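Local coordinates for protein cytochrome c' (Allochromatium vinosum, PDB 1BBH) that carries a covalently bound high-spin heme c without a sixth ligand and probably takes part in electron transfer, although its exact function is not known, at residues Q8-Q13 against G67-R72; Q38-A43 against V101-E106. One frame throughout, in Å; residues are numbered along the deposited sequence.

Interaction 1. Residues Q8-Q13 against G67-R72. With HEC (heme c), chain C.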
ATOM      1  N   GLN A   8       4.788   8.456  11.262  1.00 18.46           N
ATOM      2  CA  GLN A   8       3.372   8.373  10.893  1.00 16.52           C
ATOM      3  C   GLN A   8       3.092   9.228   9.652  1.00 13.96           C
ATOM      4  O   GLN A   8       2.334   8.814   8.784  1.00 13.45           O
ATOM      5  CB  GLN A   8       2.454   8.863  12.027  1.00 18.86           C
ATOM      6  CG  GLN A   8       2.458   7.970  13.260  1.00 19.89           C
ATOM      7  CD  GLN A   8       1.719   8.670  14.383  1.00 19.43           C
ATOM      8  OE1 GLN A   8       0.514   8.870  14.375  1.00 23.37           O
ATOM      9  NE2 GLN A   8       2.449   9.035  15.404  1.00 24.63           N
ATOM     10  N   ILE A   9       3.707  10.387   9.515  1.00 13.68           N
ATOM     11  CA  ILE A   9       3.447  11.235   8.355  1.00 14.91           C
ATOM     12  C   ILE A   9       3.975  10.571   7.063  1.00 16.09           C
ATOM     13  O   ILE A   9       3.247  10.458   6.072  1.00 15.18           O
ATOM     14  CB  ILE A   9       4.084  12.631   8.595  1.00 15.67           C
ATOM     15  CG1 ILE A   9       3.298  13.349   9.749  1.00 11.22           C
ATOM     16  CG2 ILE A   9       4.095  13.449   7.260  1.00 15.72           C
ATOM     17  CD1 ILE A   9       4.154  14.567  10.186  1.00 15.58           C
ATOM     18  N   GLU A  10       5.185  10.021   7.108  1.00 17.09           N
ATOM     19  CA  GLU A  10       5.750   9.342   5.942  1.00 16.12           C
ATOM     20  C   GLU A  10       4.935   8.143   5.617  1.00 14.97           C
ATOM     21  O   GLU A  10       4.699   7.895   4.443  1.00 17.68           O
ATOM     22  CB  GLU A  10       7.172   8.906   6.206  1.00 15.70           C
ATOM     23  CG  GLU A  10       8.003  10.160   6.373  1.00 31.36           C
ATOM     24  CD  GLU A  10       9.410   9.873   6.789  1.00 44.84           C
ATOM     25  OE1 GLU A  10       9.574   9.305   7.874  1.00 52.17           O
ATOM     26  OE2 GLU A  10      10.313  10.224   6.024  1.00 51.66           O
ATOM     27  N   THR A  11       4.468   7.352   6.569  1.00 14.05           N
ATOM     28  CA  THR A  11       3.709   6.172   6.226  1.00 13.83           C
ATOM     29  C   THR A  11       2.356   6.490   5.609  1.00 14.96           C
ATOM     30  O   THR A  11       1.932   5.845   4.656  1.00 15.03           O
ATOM     31  CB  THR A  11       3.511   5.313   7.502  1.00 16.76           C
ATOM     32  OG1 THR A  11       4.847   5.053   7.973  1.00 18.12           O
ATOM     33  CG2 THR A  11       2.775   4.009   7.284  1.00 16.51           C
ATOM     34  N   ARG A  12       1.603   7.490   6.081  1.00 14.73           N
ATOM     35  CA  ARG A  12       0.254   7.721   5.514  1.00 12.87           C
ATOM     36  C   ARG A  12       0.513   8.245   4.098  1.00 10.96           C
ATOM     37  O   ARG A  12      -0.199   7.917   3.155  1.00 11.64           O
ATOM     38  CB  ARG A  12      -0.570   8.792   6.406  1.00 11.39           C
ATOM     39  CG  ARG A  12       0.221  10.091   6.498  1.00  9.59           C
ATOM     40  CD  ARG A  12      -0.466  11.342   6.918  1.00 30.37           C
ATOM     41  NE  ARG A  12      -0.415  11.473   8.319  1.00 26.47           N
ATOM     42  CZ  ARG A  12      -0.384  12.611   9.020  1.00 26.25           C
ATOM     43  NH1 ARG A  12      -0.303  13.889   8.605  1.00 19.78           N
ATOM     44  NH2 ARG A  12      -0.418  12.375  10.314  1.00 17.64           N
ATOM     45  N   GLN A  13       1.561   9.027   3.897  1.00 12.25           N
ATOM     46  CA  GLN A  13       1.843   9.554   2.584  1.00 12.08           C
ATOM     47  C   GLN A  13       2.197   8.374   1.667  1.00 13.87           C
ATOM     48  O   GLN A  13       1.723   8.343   0.547  1.00 12.90           O
ATOM     49  CB  GLN A  13       2.988  10.541   2.672  1.00  9.46           C
ATOM     50  CG  GLN A  13       2.535  11.894   3.297  1.00 11.14           C
ATOM     51  CD  GLN A  13       3.670  12.855   3.542  1.00 17.19           C
ATOM     52  OE1 GLN A  13       4.837  12.473   3.477  1.00 23.21           O
ATOM     53  NE2 GLN A  13       3.510  14.118   3.886  1.00 11.60           N
ATOM     54  N   GLY A  67      10.773  17.825  11.983  1.00 37.99           N
ATOM     55  CA  GLY A  67      12.083  17.507  11.452  1.00 39.94           C
ATOM     56  C   GLY A  67      12.234  17.894   9.999  1.00 40.25           C
ATOM     57  O   GLY A  67      11.963  19.028   9.596  1.00 42.53           O
ATOM     58  N   ASP A  68      12.647  16.885   9.235  1.00 40.24           N
ATOM     59  CA  ASP A  68      12.846  16.940   7.778  1.00 40.20           C
ATOM     60  C   ASP A  68      11.526  16.698   7.023  1.00 37.14           C
ATOM     61  O   ASP A  68      11.448  16.772   5.795  1.00 36.93           O
ATOM     62  CB  ASP A  68      13.795  15.838   7.291  1.00 49.21           C
ATOM     63  CG  ASP A  68      15.037  15.605   8.133  1.00 65.25           C
ATOM     64  OD1 ASP A  68      14.892  15.094   9.252  1.00 69.39           O
ATOM     65  OD2 ASP A  68      16.140  15.922   7.665  1.00 75.80           O
ATOM     66  N   VAL A  69      10.503  16.302   7.767  1.00 33.75           N
ATOM     67  CA  VAL A  69       9.262  15.821   7.218  1.00 29.91           C
ATOM     68  C   VAL A  69       8.203  16.926   7.197  1.00 28.15           C
ATOM     69  O   VAL A  69       7.966  17.652   8.171  1.00 27.31           O
ATOM     70  CB  VAL A  69       8.895  14.604   8.081  1.00 28.74           C
ATOM     71  CG1 VAL A  69       7.566  14.042   7.674  1.00 27.28           C
ATOM     72  CG2 VAL A  69       9.967  13.521   7.916  1.00 29.21           C
ATOM     73  N   LYS A  70       7.638  17.098   6.004  1.00 26.48           N
ATOM     74  CA  LYS A  70       6.539  18.030   5.795  1.00 24.94           C
ATOM     75  C   LYS A  70       5.190  17.330   5.563  1.00 23.04           C
ATOM     76  O   LYS A  70       5.104  16.357   4.781  1.00 20.49           O
ATOM     77  CB  LYS A  70       6.818  18.908   4.595  1.00 27.50           C
ATOM     78  CG  LYS A  70       7.964  19.845   4.806  1.00 33.17           C
ATOM     79  CD  LYS A  70       7.900  20.806   3.648  1.00 40.67           C
ATOM     80  CE  LYS A  70       9.184  21.629   3.611  1.00 53.66           C
ATOM     81  NZ  LYS A  70       9.242  22.652   4.647  1.00 61.68           N
ATOM     82  N   THR A  71       4.128  17.875   6.172  1.00 19.25           N
ATOM     83  CA  THR A  71       2.761  17.389   6.112  1.00 18.20           C
ATOM     84  C   THR A  71       2.006  18.352   5.222  1.00 17.66           C
ATOM     85  O   THR A  71       2.212  19.554   5.323  1.00 18.14           O
ATOM     86  CB  THR A  71       1.805  17.519   7.342  1.00 26.40           C
ATOM     87  OG1 THR A  71       2.371  18.001   8.568  1.00 25.46           O
ATOM     88  CG2 THR A  71       1.145  16.235   7.339  1.00 13.58           C
ATOM     89  N   ARG A  72       0.989  17.888   4.524  1.00 18.17           N
ATOM     90  CA  ARG A  72       0.070  18.782   3.870  1.00 18.22           C
ATOM     91  C   ARG A  72      -1.262  18.671   4.603  1.00 16.82           C
ATOM     92  O   ARG A  72      -2.282  19.127   4.065  1.00 16.55           O
ATOM     93  CB  ARG A  72      -0.090  18.385   2.390  1.00 20.04           C
ATOM     94  CG  ARG A  72       1.242  18.638   1.666  1.00 22.80           C
ATOM     95  CD  ARG A  72       1.053  19.234   0.300  1.00 29.79           C
ATOM     96  NE  ARG A  72       0.375  18.318  -0.568  1.00 34.49           N
ATOM     97  CZ  ARG A  72      -0.355  18.745  -1.603  1.00 31.53           C
ATOM     98  NH1 ARG A  72      -0.548  20.024  -1.931  1.00 31.70           N
ATOM     99  NH2 ARG A  72      -0.922  17.806  -2.309  1.00 37.23           N
TER
HETATM  100 FE   HEC C 132      -5.343  11.587  -0.212  1.00 16.13          FE
HETATM  101  CHA HEC C 132      -2.383  13.023   0.518  1.00 11.96           C
HETATM  102  CHB HEC C 132      -4.045  10.269  -2.989  1.00 14.14           C
HETATM  103  CHC HEC C 132      -8.027   9.471  -0.496  1.00 10.51           C
HETATM  104  CHD HEC C 132      -6.582  12.701   2.755  1.00  9.06           C
HETATM  105  NA  HEC C 132      -3.499  11.668  -1.087  1.00 12.71           N
HETATM  106  C1A HEC C 132      -2.420  12.309  -0.669  1.00 11.36           C
HETATM  107  C2A HEC C 132      -1.381  12.151  -1.588  1.00 13.87           C
HETATM  108  C3A HEC C 132      -1.890  11.339  -2.595  1.00 17.01           C
HETATM  109  C4A HEC C 132      -3.186  11.068  -2.242  1.00 14.10           C
HETATM  110  CMA HEC C 132      -1.188  10.873  -3.876  1.00 19.86           C
HETATM  111  CAA HEC C 132       0.013  12.738  -1.537  1.00 20.27           C
HETATM  112  CBA HEC C 132       0.953  11.870  -0.710  1.00 29.44           C
HETATM  113  CGA HEC C 132       2.391  12.393  -0.711  1.00 35.67           C
HETATM  114  O1A HEC C 132       3.166  11.902  -1.524  1.00 40.76           O
HETATM  115  O2A HEC C 132       2.764  13.260   0.074  1.00 37.42           O
HETATM  116  NB  HEC C 132      -5.908  10.072  -1.500  1.00 15.65           N
HETATM  117  C1B HEC C 132      -5.305   9.795  -2.658  1.00 17.65           C
HETATM  118  C2B HEC C 132      -6.084   8.980  -3.483  1.00 19.07           C
HETATM  119  C3B HEC C 132      -7.256   8.726  -2.748  1.00 15.83           C
HETATM  120  C4B HEC C 132      -7.084   9.422  -1.541  1.00 12.43           C
HETATM  121  CMB HEC C 132      -5.709   8.549  -4.899  1.00 15.62           C
HETATM  122  CAB HEC C 132      -8.358   7.886  -3.025  1.00 12.40           C
HETATM  123  CBB HEC C 132      -8.235   6.549  -3.663  1.00 10.20           C
HETATM  124  NC  HEC C 132      -6.985  11.124   0.960  1.00 13.41           N
HETATM  125  C1C HEC C 132      -7.961  10.257   0.682  1.00 13.59           C
HETATM  126  C2C HEC C 132      -8.938  10.264   1.676  1.00 13.76           C
HETATM  127  C3C HEC C 132      -8.586  11.252   2.609  1.00 13.72           C
HETATM  128  C4C HEC C 132      -7.368  11.741   2.123  1.00 12.68           C
HETATM  129  CMC HEC C 132     -10.173   9.393   1.578  1.00 17.80           C
HETATM  130  CAC HEC C 132      -9.320  11.665   3.789  1.00 15.38           C
HETATM  131  CBC HEC C 132     -10.507  10.948   4.401  1.00 10.93           C
HETATM  132  ND  HEC C 132      -4.603  12.680   1.367  1.00 13.93           N
HETATM  133  C1D HEC C 132      -5.291  13.111   2.449  1.00 11.26           C
HETATM  134  C2D HEC C 132      -4.522  13.954   3.231  1.00 14.09           C
HETATM  135  C3D HEC C 132      -3.317  14.038   2.575  1.00 13.20           C
HETATM  136  C4D HEC C 132      -3.411  13.230   1.446  1.00  9.87           C
HETATM  137  CMD HEC C 132      -4.849  14.644   4.575  1.00 17.56           C
HETATM  138  CAD HEC C 132      -2.088  14.753   3.071  1.00 11.25           C
HETATM  139  CBD HEC C 132      -1.294  13.787   3.972  1.00 16.21           C
HETATM  140  CGD HEC C 132      -0.033  14.396   4.569  1.00 11.00           C
HETATM  141  O1D HEC C 132       0.678  15.191   3.962  1.00 15.68           O
HETATM  142  O2D HEC C 132       0.259  14.060   5.696  1.00 17.37           O
HETATM  143  O   HOH W   1       7.329  14.746   4.384  0.50 53.58           O

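Interaction 2. Residues Q38-A43 against V101-E106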
ATOM      1  N   GLN A  38      -5.378  -7.216 -14.329  1.00 13.90           N
ATOM      2  CA  GLN A  38      -4.573  -6.121 -13.838  1.00 15.96           C
ATOM      3  C   GLN A  38      -5.504  -5.146 -13.120  1.00 17.09           C
ATOM      4  O   GLN A  38      -5.095  -4.562 -12.104  1.00 17.81           O
ATOM      5  CB  GLN A  38      -3.879  -5.402 -15.000  1.00 18.56           C
ATOM      6  N   VAL A  39      -6.708  -4.917 -13.621  1.00 16.10           N
ATOM      7  CA  VAL A  39      -7.571  -3.969 -12.937  1.00 15.76           C
ATOM      8  C   VAL A  39      -7.993  -4.570 -11.600  1.00 15.83           C
ATOM      9  O   VAL A  39      -8.023  -3.889 -10.571  1.00 16.45           O
ATOM     10  CB  VAL A  39      -8.811  -3.640 -13.812  1.00 12.87           C
ATOM     11  CG1 VAL A  39      -9.951  -2.879 -13.085  1.00 11.41           C
ATOM     12  CG2 VAL A  39      -8.249  -2.749 -14.878  1.00 15.00           C
ATOM     13  N   GLU A  40      -8.300  -5.852 -11.582  1.00 12.87           N
ATOM     14  CA  GLU A  40      -8.694  -6.496 -10.354  1.00 15.10           C
ATOM     15  C   GLU A  40      -7.627  -6.396  -9.271  1.00 14.86           C
ATOM     16  O   GLU A  40      -7.908  -6.040  -8.122  1.00 15.42           O
ATOM     17  CB  GLU A  40      -9.010  -7.883 -10.795  1.00 22.48           C
ATOM     18  CG  GLU A  40      -9.283  -8.948  -9.829  1.00 36.83           C
ATOM     19  CD  GLU A  40      -9.904 -10.081 -10.612  1.00 48.02           C
ATOM     20  OE1 GLU A  40      -9.259 -10.652 -11.494  1.00 49.59           O
ATOM     21  OE2 GLU A  40     -11.060 -10.363 -10.348  1.00 54.25           O
ATOM     22  N   ALA A  41      -6.362  -6.586  -9.647  1.00 14.20           N
ATOM     23  CA  ALA A  41      -5.310  -6.499  -8.678  1.00 15.60           C
ATOM     24  C   ALA A  41      -5.125  -5.065  -8.145  1.00 14.75           C
ATOM     25  O   ALA A  41      -4.767  -4.828  -6.970  1.00 13.92           O
ATOM     26  CB  ALA A  41      -4.027  -7.000  -9.331  1.00 18.21           C
ATOM     27  N   ALA A  42      -5.370  -4.076  -9.027  1.00 13.52           N
ATOM     28  CA  ALA A  42      -5.169  -2.677  -8.621  1.00 13.38           C
ATOM     29  C   ALA A  42      -6.334  -2.263  -7.690  1.00 13.19           C
ATOM     30  O   ALA A  42      -6.149  -1.656  -6.638  1.00 13.62           O
ATOM     31  CB  ALA A  42      -5.156  -1.791  -9.861  1.00 13.34           C
ATOM     32  N   ALA A  43      -7.551  -2.685  -8.012  1.00 12.66           N
ATOM     33  CA  ALA A  43      -8.740  -2.419  -7.216  1.00 12.19           C
ATOM     34  C   ALA A  43      -8.630  -3.073  -5.844  1.00 13.76           C
ATOM     35  O   ALA A  43      -9.030  -2.540  -4.777  1.00 13.53           O
ATOM     36  CB  ALA A  43      -9.996  -2.968  -7.928  1.00  9.52           C
ATOM     37  N   VAL A 101     -16.831  -4.896  -8.338  1.00 18.69           N
ATOM     38  CA  VAL A 101     -17.178  -4.835  -9.749  1.00 18.83           C
ATOM     39  C   VAL A 101     -15.945  -5.126 -10.608  1.00 18.33           C
ATOM     40  O   VAL A 101     -16.079  -5.604 -11.730  1.00 19.40           O
ATOM     41  CB  VAL A 101     -17.807  -3.439 -10.177  1.00 17.53           C
ATOM     42  CG1 VAL A 101     -19.002  -3.169  -9.252  1.00 22.23           C
ATOM     43  CG2 VAL A 101     -16.869  -2.321 -10.126  1.00 21.24           C
ATOM     44  N   ALA A 102     -14.728  -4.854 -10.128  1.00 18.17           N
ATOM     45  CA  ALA A 102     -13.516  -5.202 -10.847  1.00 19.00           C
ATOM     46  C   ALA A 102     -13.525  -6.725 -11.018  1.00 20.99           C
ATOM     47  O   ALA A 102     -13.235  -7.267 -12.093  1.00 20.83           O
ATOM     48  CB  ALA A 102     -12.337  -4.778 -10.034  1.00 14.60           C
ATOM     49  N   ALA A 103     -13.964  -7.471 -10.003  1.00 22.26           N
ATOM     50  CA  ALA A 103     -14.068  -8.915 -10.124  1.00 24.46           C
ATOM     51  C   ALA A 103     -15.049  -9.438 -11.190  1.00 24.89           C
ATOM     52  O   ALA A 103     -14.946 -10.611 -11.541  1.00 25.09           O
ATOM     53  CB  ALA A 103     -14.463  -9.510  -8.777  1.00 24.65           C
ATOM     54  N   THR A 104     -15.947  -8.634 -11.780  1.00 24.15           N
ATOM     55  CA  THR A 104     -16.840  -9.099 -12.832  1.00 25.43           C
ATOM     56  C   THR A 104     -16.143  -8.994 -14.199  1.00 26.37           C
ATOM     57  O   THR A 104     -16.652  -9.523 -15.193  1.00 27.64           O
ATOM     58  CB  THR A 104     -18.119  -8.256 -12.864  1.00 21.59           C
ATOM     59  OG1 THR A 104     -17.780  -6.967 -13.398  1.00 21.36           O
ATOM     60  CG2 THR A 104     -18.715  -8.060 -11.477  1.00 24.89           C
ATOM     61  N   GLY A 105     -15.049  -8.224 -14.314  1.00 25.84           N
ATOM     62  CA  GLY A 105     -14.365  -8.037 -15.577  1.00 26.90           C
ATOM     63  C   GLY A 105     -15.121  -7.078 -16.501  1.00 27.78           C
ATOM     64  O   GLY A 105     -14.733  -6.891 -17.663  1.00 29.71           O
ATOM     65  N   GLU A 106     -16.211  -6.413 -16.115  1.00 27.73           N
ATOM     66  CA  GLU A 106     -16.911  -5.601 -17.089  1.00 26.83           C
ATOM     67  C   GLU A 106     -16.470  -4.173 -16.951  1.00 26.81           C
ATOM     68  O   GLU A 106     -16.848  -3.451 -16.011  1.00 27.70           O
ATOM     69  CB  GLU A 106     -18.386  -5.758 -16.877  1.00 32.33           C
ATOM     70  CG  GLU A 106     -19.177  -5.629 -18.196  1.00 49.31           C
ATOM     71  CD  GLU A 106     -19.502  -4.197 -18.656  1.00 62.70           C
ATOM     72  OE1 GLU A 106     -20.245  -3.515 -17.933  1.00 71.26           O
ATOM     73  OE2 GLU A 106     -19.020  -3.760 -19.717  1.00 61.30           O
TER

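Interaction 1. Residues Q8-Q13 against G67-R72
Ile9 meets Val69 through methyl groups, CG2 of the isoleucine lying 3.5 Å from CG1 of the valine as the two side chains run antiparallel past one another. Both methyls stand anti to their own backbone N (Val69 chi1 177°), which turns each of them to the other segment. Glu10 passes across Val69 at roughly a right angle, its CD 3.9 Å from Val69 CG2 and its OE2 also near that methyl. Arg12 reaches a heme propionate: NH1 donates to oxygen O2D, an atom less surely placed, while CG1 of Ile9 lies against one face of the guanidinium, offset toward its margin, and the carbonyl O of Leu57 takes NH2. Gln13 joins helix, loop and heme. Its NE2 donates to Lys70 O (2.9 Å), which lies nearly in the amide plane, and almost straight to heme O1D (3.0 Å, 175°). The same O1D accepts from Arg72 N at 2.8 Å, and a water also donates to Lys70 O. An alanine in place of Gln13 would probably cost O1D one of these two donors and untie Lys70 O from the helix. Arg12, Gln13 and Arg72 belong to the heme c binding site; helix 5-31 here packs against and hydrogen-bonds the loop between helices 36-50 and 81-102, and Arg72 pairs by backbone with Ala130, beyond helix 107-128.

Interaction 2. Residues Q38-A43 against V101-E106
Glu40 and Ala102 bring the two backbones to their nearest approach, with CA atoms 5.0 Å apart, a spacing allowed by the small side chain of Ala102. Segment 38-43 is helical throughout, whereas 101-106 carries the end of helix 81-102 into a type I beta turn from Ala102 to Gly105. Gly105 leaves helical geometry with a positive phi of 76°, a conformation that favours glycine, and Glu106 then takes the N-cap position of the next helix. No hydrogen bond joins the segments, so the contact rests on packing. CB of Ala102 points at the helix and forms its centre: it lies 3.6 Å from CB of Ala43 and 4.0 Å from CA of Glu40, with Val39 CG1 farther off at 4.3 Å. Ala102 thus sits against Val39, Glu40 and Ala43; Val39 and Ala43 are one helical turn apart, and Glu40 follows Val39. Glu40 adds a contact beside this apolar patch. Its CG stands anti to the backbone N (chi1 171°) and the chain runs on extended, which carries OE2 over the start of the turn to 3.3 Å from CA of Ala103. The turn is braced from within: Thr104 OG1 donates to Val101 O at 2.7 Å, in the carbonyl plane and on a lone pair, and accepts from Glu106 N in an ST turn. Val101 O also receives Thr104 N, so two donors grip it. Glu106 caps Ala109 N through OE1. On helix 36-50, Ala42 packs on Asn22, Lys25 and Ile26 of helix 5-31 and Val39 touches Val110 of helix 107-128; from helix 81-102, Val101 touches Ala113 of helix 107-128.

Interactions 1 and 2 lie on opposite sides of the chain's centre, 31 Å apart between centres and about 15 Å between nearest atoms, and do not touch. Along the chain come first 8-13 on helix 5-31, then 38-43 on helix 36-50; segment 67-72 follows in a loop, and 101-106 stands at the end of helix 81-102. The segments of the two contacts thus alternate along the chain of the four-helix bundle characteristic of cytochromes c'. Interaction 1 ties the long loop and the first helix to one heme propionate, while interaction 2 packs the second helix against the turn between the third and fourth, away from the annotated heme-binding residues.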